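Local structure of putative peptide ABC-transport system periplasmic peptide-binding protein (Campylobacter jejuni, 4OEV) at residues Y101-S109 against T121-A132; D213-L222 against F462-L470. The protein binds nickel, here as Ni(II) together with oxalate, and probably delivers it to an ABC-type importer as its extracytoplasmic binding protein. All coordinates share one frame; numbering follows the deposited sequence.

Contact 1. Residues Y101-S109 against T121-A132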
loop_
_atom_site.group_PDB
_atom_site.type_symbol
_atom_site.label_atom_id
_atom_site.label_comp_id
_atom_site.label_asym_id
_atom_site.label_seq_id
_atom_site.Cartn_x
_atom_site.Cartn_y
_atom_site.Cartn_z
ATOM N N TYR A 101 13.703 4.656 -0.107
ATOM C CA TYR A 101 14.709 5.722 -0.019
ATOM C C TYR A 101 14.202 6.974 0.752
ATOM O O TYR A 101 14.875 7.513 1.621
ATOM C CB TYR A 101 15.179 6.090 -1.434
ATOM C CG TYR A 101 16.099 7.304 -1.444
ATOM C CD1 TYR A 101 15.654 8.558 -1.877
ATOM C CD2 TYR A 101 17.410 7.200 -0.987
ATOM C CE1 TYR A 101 16.535 9.676 -1.846
ATOM C CE2 TYR A 101 18.259 8.289 -0.958
ATOM C CZ TYR A 101 17.824 9.515 -1.404
ATOM O OH TYR A 101 18.684 10.572 -1.341
ATOM N N VAL A 102 12.977 7.400 0.452
ATOM C CA VAL A 102 12.436 8.645 1.005
ATOM C C VAL A 102 12.127 8.513 2.501
ATOM O O VAL A 102 11.889 9.519 3.180
ATOM C CB VAL A 102 11.150 9.108 0.215
ATOM C CG1 VAL A 102 11.518 9.463 -1.216
ATOM C CG2 VAL A 102 10.079 7.996 0.270
ATOM N N ASN A 103 12.135 7.276 3.033
ATOM C CA ASN A 103 11.892 7.062 4.444
ATOM C C ASN A 103 13.209 7.195 5.220
ATOM O O ASN A 103 13.185 7.246 6.473
ATOM C CB ASN A 103 11.270 5.686 4.754
ATOM C CG ASN A 103 9.870 5.537 4.155
ATOM O OD1 ASN A 103 9.436 6.372 3.391
ATOM N ND2 ASN A 103 9.165 4.494 4.550
ATOM N N PHE A 104 14.328 7.144 4.495
ATOM C CA PHE A 104 15.664 7.195 5.155
ATOM C C PHE A 104 16.630 8.261 4.677
ATOM O O PHE A 104 17.737 8.360 5.228
ATOM C CB PHE A 104 16.334 5.825 5.022
ATOM C CG PHE A 104 15.570 4.744 5.707
ATOM C CD1 PHE A 104 14.482 4.140 5.072
ATOM C CD2 PHE A 104 15.870 4.371 7.004
ATOM C CE1 PHE A 104 13.733 3.168 5.722
ATOM C CE2 PHE A 104 15.132 3.370 7.655
ATOM C CZ PHE A 104 14.060 2.775 7.018
ATOM N N GLU A 105 16.227 9.078 3.693
ATOM C CA GLU A 105 17.107 10.116 3.129
ATOM C C GLU A 105 17.481 11.161 4.153
ATOM O O GLU A 105 18.480 11.878 4.012
ATOM C CB GLU A 105 16.444 10.825 1.928
ATOM C CG GLU A 105 15.118 11.523 2.314
ATOM C CD GLU A 105 14.448 12.213 1.131
ATOM O OE1 GLU A 105 15.181 12.429 0.138
ATOM O OE2 GLU A 105 13.192 12.447 1.157
ATOM N N ASP A 106 16.663 11.265 5.183
ATOM C CA ASP A 106 16.827 12.298 6.171
ATOM C C ASP A 106 17.798 11.927 7.315
ATOM O O ASP A 106 17.985 12.696 8.266
ATOM C CB ASP A 106 15.470 12.627 6.733
ATOM C CG ASP A 106 15.521 13.760 7.709
ATOM O OD1 ASP A 106 16.213 14.762 7.417
ATOM O OD2 ASP A 106 14.969 13.581 8.814
ATOM N N ILE A 107 18.447 10.779 7.194
ATOM C CA ILE A 107 19.419 10.340 8.195
ATOM C C ILE A 107 20.777 10.934 7.890
ATOM O O ILE A 107 21.317 10.726 6.796
ATOM C CB ILE A 107 19.519 8.834 8.211
ATOM C CG1 ILE A 107 18.193 8.285 8.685
ATOM C CG2 ILE A 107 20.702 8.363 9.153
ATOM C CD1 ILE A 107 18.009 6.915 8.318
ATOM N N LYS A 108 21.320 11.695 8.836
ATOM C CA LYS A 108 22.616 12.292 8.638
ATOM C C LYS A 108 23.763 11.348 9.005
ATOM O O LYS A 108 24.723 11.221 8.246
ATOM C CB LYS A 108 22.729 13.568 9.446
ATOM C CG LYS A 108 24.098 14.261 9.298
ATOM C CD LYS A 108 24.048 15.558 10.007
ATOM C CE LYS A 108 25.384 16.276 9.868
ATOM N NZ LYS A 108 25.285 17.650 10.416
ATOM N N SER A 109 23.647 10.683 10.159
ATOM C CA SER A 109 24.672 9.772 10.649
ATOM C C SER A 109 24.071 8.680 11.528
ATOM O O SER A 109 23.067 8.918 12.231
ATOM C CB SER A 109 25.725 10.527 11.469
ATOM O OG SER A 109 25.091 11.105 12.604
ATOM N N THR A 121 21.384 10.240 13.983
ATOM C CA THR A 121 21.154 11.667 13.929
ATOM C C THR A 121 20.574 12.064 12.557
ATOM O O THR A 121 21.005 11.604 11.489
ATOM C CB THR A 121 22.456 12.485 14.218
ATOM O OG1 THR A 121 22.877 12.243 15.566
ATOM C CG2 THR A 121 22.197 13.963 14.041
ATOM N N LEU A 122 19.586 12.931 12.621
ATOM C CA LEU A 122 18.840 13.321 11.419
ATOM C C LEU A 122 19.154 14.755 11.029
ATOM O O LEU A 122 19.508 15.563 11.876
ATOM C CB LEU A 122 17.357 13.183 11.648
ATOM C CG LEU A 122 16.705 11.867 12.059
ATOM C CD1 LEU A 122 15.206 12.142 12.188
ATOM C CD2 LEU A 122 17.013 10.825 11.002
ATOM N N PHE A 123 18.962 15.097 9.758
ATOM C CA PHE A 123 19.145 16.492 9.329
ATOM C C PHE A 123 18.025 17.395 9.876
ATOM O O PHE A 123 18.254 18.537 10.286
ATOM C CB PHE A 123 19.158 16.595 7.804
ATOM C CG PHE A 123 20.335 15.953 7.144
ATOM C CD1 PHE A 123 21.582 16.544 7.192
ATOM C CD2 PHE A 123 20.180 14.773 6.432
ATOM C CE1 PHE A 123 22.654 15.962 6.563
ATOM C CE2 PHE A 123 21.259 14.178 5.810
ATOM C CZ PHE A 123 22.493 14.778 5.875
ATOM N N LYS A 124 16.796 16.892 9.797
ATOM C CA LYS A 124 15.618 17.613 10.248
ATOM C C LYS A 124 14.667 16.581 10.864
ATOM O O LYS A 124 14.830 15.384 10.640
ATOM C CB LYS A 124 14.990 18.391 9.079
ATOM C CG LYS A 124 14.875 17.616 7.809
ATOM C CD LYS A 124 14.615 18.521 6.620
ATOM C CE LYS A 124 15.597 18.218 5.496
ATOM N NZ LYS A 124 14.991 18.435 4.127
ATOM N N PRO A 125 13.670 17.027 11.646
ATOM C CA PRO A 125 12.829 16.007 12.300
ATOM C C PRO A 125 12.087 15.150 11.273
ATOM O O PRO A 125 11.752 15.660 10.203
ATOM C CB PRO A 125 11.837 16.841 13.134
ATOM C CG PRO A 125 12.460 18.239 13.221
ATOM C CD PRO A 125 13.236 18.405 11.957
ATOM N N TYR A 126 11.828 13.880 11.606
ATOM C CA TYR A 126 11.040 12.986 10.765
ATOM C C TYR A 126 10.327 12.055 11.710
ATOM O O TYR A 126 10.802 10.949 11.967
ATOM C CB TYR A 126 11.926 12.211 9.767
ATOM C CG TYR A 126 11.146 11.370 8.785
ATOM C CD1 TYR A 126 10.191 11.947 7.920
ATOM C CD2 TYR A 126 11.352 9.999 8.716
ATOM C CE1 TYR A 126 9.461 11.153 7.056
ATOM C CE2 TYR A 126 10.664 9.224 7.863
ATOM C CZ TYR A 126 9.712 9.794 7.009
ATOM O OH TYR A 126 9.009 8.980 6.159
ATOM N N PRO A 127 9.217 12.530 12.295
ATOM C CA PRO A 127 8.496 11.766 13.320
ATOM C C PRO A 127 8.091 10.379 12.813
ATOM O O PRO A 127 8.022 9.438 13.611
ATOM C CB PRO A 127 7.237 12.600 13.572
ATOM C CG PRO A 127 7.481 13.928 12.971
ATOM C CD PRO A 127 8.533 13.789 11.948
ATOM N N ALA A 128 7.899 10.237 11.506
ATOM C CA ALA A 128 7.508 8.947 10.944
ATOM C C ALA A 128 8.616 7.893 11.070
ATOM O O ALA A 128 8.416 6.732 10.719
ATOM C CB ALA A 128 7.101 9.102 9.495
ATOM N N PHE A 129 9.784 8.284 11.592
ATOM C CA PHE A 129 10.941 7.406 11.567
ATOM C C PHE A 129 10.738 6.059 12.296
ATOM O O PHE A 129 11.250 5.033 11.850
ATOM C CB PHE A 129 12.167 8.126 12.226
ATOM C CG PHE A 129 13.479 7.460 11.969
ATOM C CD1 PHE A 129 13.766 6.913 10.728
ATOM C CD2 PHE A 129 14.500 7.458 12.973
ATOM C CE1 PHE A 129 14.981 6.301 10.473
ATOM C CE2 PHE A 129 15.719 6.864 12.724
ATOM C CZ PHE A 129 15.987 6.288 11.485
ATOM N N LEU A 130 10.076 6.081 13.451
ATOM C CA LEU A 130 9.876 4.846 14.213
ATOM C C LEU A 130 8.968 3.898 13.426
ATOM O O LEU A 130 9.210 2.692 13.405
ATOM C CB LEU A 130 9.277 5.148 15.579
ATOM C CG LEU A 130 10.312 5.750 16.538
ATOM C CD1 LEU A 130 9.626 6.215 17.815
ATOM C CD2 LEU A 130 11.401 4.729 16.845
ATOM N N ASP A 131 7.943 4.447 12.769
ATOM C CA ASP A 131 7.098 3.614 11.904
ATOM C C ASP A 131 7.966 3.065 10.797
ATOM O O ASP A 131 7.841 1.901 10.442
ATOM C CB ASP A 131 5.909 4.396 11.286
ATOM C CG ASP A 131 4.734 4.488 12.223
ATOM O OD1 ASP A 131 4.924 4.175 13.441
ATOM O OD2 ASP A 131 3.617 4.789 11.733
ATOM N N ALA A 132 8.853 3.910 10.270
ATOM C CA ALA A 132 9.724 3.530 9.151
ATOM C C ALA A 132 10.672 2.408 9.534
ATOM O O ALA A 132 11.055 1.591 8.685
ATOM C CB ALA A 132 10.518 4.742 8.656
HETATM O O HOH W 1 10.314 2.010 5.810
HETATM O O HOH W 2 24.318 10.168 15.069
#

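Contact 2. Residues D213-L222 against F462-L470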
loop_
_atom_site.group_PDB
_atom_site.type_symbol
_atom_site.label_atom_id
_atom_site.label_comp_id
_atom_site.label_asym_id
_atom_site.label_seq_id
_atom_site.Cartn_x
_atom_site.Cartn_y
_atom_site.Cartn_z
ATOM N N ASP A 213 -5.773 -22.652 2.268
ATOM C CA ASP A 213 -6.422 -22.529 3.572
ATOM C C ASP A 213 -7.126 -21.216 3.778
ATOM O O ASP A 213 -8.016 -21.120 4.603
ATOM C CB ASP A 213 -5.388 -22.675 4.717
ATOM C CG ASP A 213 -4.920 -24.095 4.900
ATOM O OD1 ASP A 213 -5.786 -24.987 5.024
ATOM O OD2 ASP A 213 -3.681 -24.313 4.969
ATOM N N ALA A 214 -6.667 -20.189 3.081
ATOM C CA ALA A 214 -7.137 -18.813 3.307
ATOM C C ALA A 214 -6.820 -17.936 2.127
ATOM O O ALA A 214 -5.790 -18.134 1.478
ATOM C CB ALA A 214 -6.492 -18.217 4.564
ATOM N N ALA A 215 -7.677 -16.940 1.906
ATOM C CA ALA A 215 -7.480 -15.895 0.887
ATOM C C ALA A 215 -8.349 -14.687 1.212
ATOM O O ALA A 215 -9.410 -14.830 1.863
ATOM C CB ALA A 215 -7.810 -16.404 -0.490
ATOM N N LEU A 216 -7.942 -13.497 0.761
ATOM C CA LEU A 216 -8.898 -12.372 0.772
ATOM C C LEU A 216 -9.790 -12.527 -0.452
ATOM O O LEU A 216 -9.295 -12.784 -1.562
ATOM C CB LEU A 216 -8.221 -11.001 0.715
ATOM C CG LEU A 216 -7.277 -10.707 1.856
ATOM C CD1 LEU A 216 -6.675 -9.259 1.638
ATOM C CD2 LEU A 216 -8.018 -10.824 3.146
ATOM N N ILE A 217 -11.091 -12.368 -0.244
ATOM C CA ILE A 217 -12.085 -12.599 -1.303
ATOM C C ILE A 217 -12.976 -11.378 -1.577
ATOM O O ILE A 217 -13.615 -10.836 -0.661
ATOM C CB ILE A 217 -12.996 -13.798 -0.942
ATOM C CG1 ILE A 217 -12.175 -15.066 -0.778
ATOM C CG2 ILE A 217 -14.096 -13.982 -2.016
ATOM C CD1 ILE A 217 -11.337 -15.450 -2.012
ATOM N N ASP A 218 -13.035 -10.946 -2.835
ATOM C CA ASP A 218 -13.908 -9.823 -3.178
ATOM C C ASP A 218 -15.363 -10.014 -2.751
ATOM O O ASP A 218 -15.913 -11.118 -2.825
ATOM C CB ASP A 218 -13.898 -9.554 -4.670
ATOM C CG ASP A 218 -14.576 -8.251 -4.992
ATOM O OD1 ASP A 218 -15.668 -8.247 -5.589
ATOM O OD2 ASP A 218 -14.001 -7.206 -4.620
ATOM N N VAL A 219 -15.985 -8.919 -2.323
ATOM C CA VAL A 219 -17.356 -8.945 -1.854
ATOM C C VAL A 219 -18.290 -9.561 -2.917
ATOM O O VAL A 219 -19.297 -10.179 -2.568
ATOM C CB VAL A 219 -17.811 -7.510 -1.453
ATOM C CG1 VAL A 219 -17.794 -6.571 -2.659
ATOM C CG2 VAL A 219 -19.171 -7.520 -0.844
ATOM N N SER A 220 -17.918 -9.487 -4.195
ATOM C CA SER A 220 -18.768 -10.015 -5.261
ATOM C C SER A 220 -18.846 -11.534 -5.255
ATOM O O SER A 220 -19.706 -12.132 -5.923
ATOM C CB SER A 220 -18.278 -9.555 -6.626
ATOM O OG SER A 220 -17.066 -10.208 -6.980
ATOM N N LEU A 221 -17.963 -12.158 -4.490
ATOM C CA LEU A 221 -17.852 -13.603 -4.490
ATOM C C LEU A 221 -18.180 -14.222 -3.147
ATOM O O LEU A 221 -18.131 -15.435 -3.027
ATOM C CB LEU A 221 -16.437 -14.015 -4.912
ATOM C CG LEU A 221 -16.088 -13.672 -6.359
ATOM C CD1 LEU A 221 -14.580 -13.623 -6.581
ATOM C CD2 LEU A 221 -16.734 -14.672 -7.316
ATOM N N LEU A 222 -18.562 -13.405 -2.160
ATOM C CA LEU A 222 -18.707 -13.889 -0.775
ATOM C C LEU A 222 -19.933 -14.775 -0.603
ATOM O O LEU A 222 -20.031 -15.608 0.336
ATOM C CB LEU A 222 -18.800 -12.720 0.191
ATOM C CG LEU A 222 -17.476 -12.080 0.606
ATOM C CD1 LEU A 222 -17.728 -11.040 1.694
ATOM C CD2 LEU A 222 -16.405 -13.129 1.021
ATOM N N PHE A 462 -12.121 -5.587 3.992
ATOM C CA PHE A 462 -11.663 -6.800 3.345
ATOM C C PHE A 462 -12.311 -7.983 4.009
ATOM O O PHE A 462 -12.590 -7.961 5.206
ATOM C CB PHE A 462 -10.130 -6.909 3.387
ATOM C CG PHE A 462 -9.462 -6.061 2.347
ATOM C CD1 PHE A 462 -9.281 -6.551 1.064
ATOM C CD2 PHE A 462 -9.034 -4.787 2.649
ATOM C CE1 PHE A 462 -8.706 -5.770 0.057
ATOM C CE2 PHE A 462 -8.446 -3.984 1.637
ATOM C CZ PHE A 462 -8.274 -4.480 0.362
ATOM N N ALA A 463 -12.552 -9.014 3.209
ATOM C CA ALA A 463 -13.110 -10.245 3.730
ATOM C C ALA A 463 -12.039 -11.326 3.699
ATOM O O ALA A 463 -11.656 -11.799 2.625
ATOM C CB ALA A 463 -14.380 -10.674 2.903
ATOM N N LEU A 464 -11.537 -11.695 4.880
ATOM C CA LEU A 464 -10.627 -12.823 4.978
ATOM C C LEU A 464 -11.425 -14.100 5.065
ATOM O O LEU A 464 -12.108 -14.372 6.074
ATOM C CB LEU A 464 -9.681 -12.688 6.195
ATOM C CG LEU A 464 -8.785 -13.902 6.477
ATOM C CD1 LEU A 464 -8.052 -14.390 5.232
ATOM C CD2 LEU A 464 -7.782 -13.531 7.600
ATOM N N VAL A 465 -11.337 -14.912 4.026
ATOM C CA VAL A 465 -12.110 -16.148 4.070
ATOM C C VAL A 465 -11.213 -17.321 4.413
ATOM O O VAL A 465 -10.195 -17.546 3.760
ATOM C CB VAL A 465 -12.823 -16.460 2.770
ATOM C CG1 VAL A 465 -13.607 -17.741 2.939
ATOM C CG2 VAL A 465 -13.743 -15.306 2.370
ATOM N N TYR A 466 -11.577 -18.083 5.418
ATOM C CA TYR A 466 -10.614 -19.084 5.882
ATOM C C TYR A 466 -11.239 -20.439 6.225
ATOM O O TYR A 466 -12.311 -20.546 6.843
ATOM C CB TYR A 466 -9.819 -18.525 7.102
ATOM C CG TYR A 466 -10.720 -18.202 8.288
ATOM C CD1 TYR A 466 -11.344 -16.951 8.395
ATOM C CD2 TYR A 466 -10.988 -19.151 9.257
ATOM C CE1 TYR A 466 -12.210 -16.681 9.446
ATOM C CE2 TYR A 466 -11.843 -18.880 10.323
ATOM C CZ TYR A 466 -12.435 -17.630 10.402
ATOM O OH TYR A 466 -13.286 -17.361 11.441
ATOM N N ASN A 467 -10.536 -21.488 5.830
ATOM C CA ASN A 467 -10.817 -22.836 6.329
ATOM C C ASN A 467 -11.084 -22.824 7.838
ATOM O O ASN A 467 -10.274 -22.321 8.621
ATOM C CB ASN A 467 -9.649 -23.747 5.989
ATOM C CG ASN A 467 -9.867 -25.138 6.458
ATOM O OD1 ASN A 467 -9.164 -25.628 7.329
ATOM N ND2 ASN A 467 -10.868 -25.791 5.877
ATOM N N LYS A 468 -12.238 -23.359 8.235
ATOM C CA LYS A 468 -12.721 -23.238 9.598
ATOM C C LYS A 468 -11.791 -23.900 10.605
ATOM O O LYS A 468 -11.938 -23.705 11.810
ATOM C CB LYS A 468 -14.130 -23.860 9.723
ATOM C CG LYS A 468 -14.979 -23.295 10.871
ATOM C CD LYS A 468 -15.069 -21.769 10.754
ATOM C CE LYS A 468 -16.168 -21.184 11.637
ATOM N NZ LYS A 468 -16.285 -19.701 11.415
ATOM N N ASP A 469 -10.899 -24.751 10.111
ATOM C CA ASP A 469 -9.924 -25.409 10.974
ATOM C C ASP A 469 -8.894 -24.403 11.470
ATOM O O ASP A 469 -8.165 -24.713 12.380
ATOM C CB ASP A 469 -9.219 -26.557 10.240
ATOM C CG ASP A 469 -10.137 -27.741 9.974
ATOM O OD1 ASP A 469 -11.049 -28.008 10.802
ATOM O OD2 ASP A 469 -9.962 -28.374 8.906
ATOM N N LEU A 470 -8.818 -23.222 10.845
ATOM C CA LEU A 470 -7.782 -22.237 11.204
ATOM C C LEU A 470 -8.029 -21.488 12.517
ATOM O O LEU A 470 -8.997 -20.733 12.656
ATOM C CB LEU A 470 -7.616 -21.225 10.091
ATOM C CG LEU A 470 -6.302 -21.337 9.329
ATOM C CD1 LEU A 470 -6.258 -22.678 8.642
ATOM C CD2 LEU A 470 -6.165 -20.197 8.323
HETATM O O HOH W 3 -12.481 -8.425 0.404
#

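Contact 1. Residues Y101-S109 against T121-A132
Asp106 is gripped by the chain that follows strand 117-122. Asp106 O takes the N-H of Phe123 at 3.0 Å in a fairly straight bond (162°). With CG anti to the backbone N (chi1 -176°), the carboxylate reaches across to Lys124, and Asp106 OD1 offers its syn lone pair, the side facing OD2, to Lys124 N at 3.2 Å. Beside this lies the apolar core. Ile107 CG1 packs on Leu122 CD2 at 3.6 Å, while its CD1 reaches the CE1 and CZ atoms of Phe129. Phe104 crosses Phe129 at about a right angle, with Phe104 CD2 close to the plane of the Phe129 ring, at its edge; Tyr63 of strand 62-67 also meets Phe129 edge-to-face, and Ile88 of helix 81-92 touches Ile107. Among these buried residues a water bridges Asn103 ND2 and Ala132 O, whereas Tyr126 OH turns to Asp391. All this closes the open end of the hairpin formed by strands 107-114 and 117-122, and a classic beta bulge marks the spot: Lys108 N (2.7 Å) and Ser109 N (3.1 Å) both donate to Thr121 O. Ser109 O then accepts from Thr121 N, restoring regular antiparallel pairing.

The outer side is looser. Phe123 lies exposed, covered on one face by the extended Lys108 chain, whose CB makes a CH-pi contact 3.7 Å from the ring centroid, nearly on the normal. A second water joins Ser109 OG to Thr121 OG1.

Contact 2. Residues D213-L222 against F462-L470
Ala215 and Val465 form the hydrogen-bonded pair at the middle of this antiparallel strand pairing, in which the short strand 214-216 runs beside the end of the long strand 454-467 within a branched antiparallel sheet. Val465 N donates to Ala215 O at 2.9 Å and Ala215 N returns a longer bond to Val465 O. Beyond them, Asn467 N donates a hydrogen bond to Asp213 O, and Ile217 N one to Ala463 O at 3.0 Å with an N-H...O angle of 166°. Ala463 N is served by a water that donates to Ile217 O, so the two backbones stay linked where direct pairing stops. Strand 231-236 supplies backbone bonds to Phe462, Leu464 and Tyr466. The carboxylate of the buried Asp213 looks elsewhere: OD2 accepts from Ile8 N and makes a salt bridge with Lys494.

Mostly apolar side chains pack on both faces of the pairing. On the side of Ala215 and Val465, Val465 CG2 stands anti to the carbonyl carbon and wedges between Ile217 CG1 (3.5 Å) and Leu222 CD2; helix 200-208 covers this face through Ala203 and Leu207. On the other, Leu216 splits its branches. Its CD2 lies over the strand near Leu464 CA and CB, and Leu216 CD1 comes within 3.8 Å of Phe462 CD1.

Overall arrangement
Contacts 1 and 2 lie on opposite sides of the chain's centre, each with its own centre about 20 Å from it; their centres are about 38 Å apart and their nearest atoms about 18 Å, so they do not touch. Contact 1 is local, its segments separated mainly by a hairpin, whereas contact 2 brings together parts of the chain 240 residues apart. Neither supplies a ligand to the nickel, which His26, His480 and His481 bind. Contact 2 comes nearer to it: the Phe462 side chain is about 9 Å from both nickel and oxalate, and strand 379-384, which carries the oxalate-pocket residues Phe380, Ile382, Gly383 and Trp384, belongs to the same sheet.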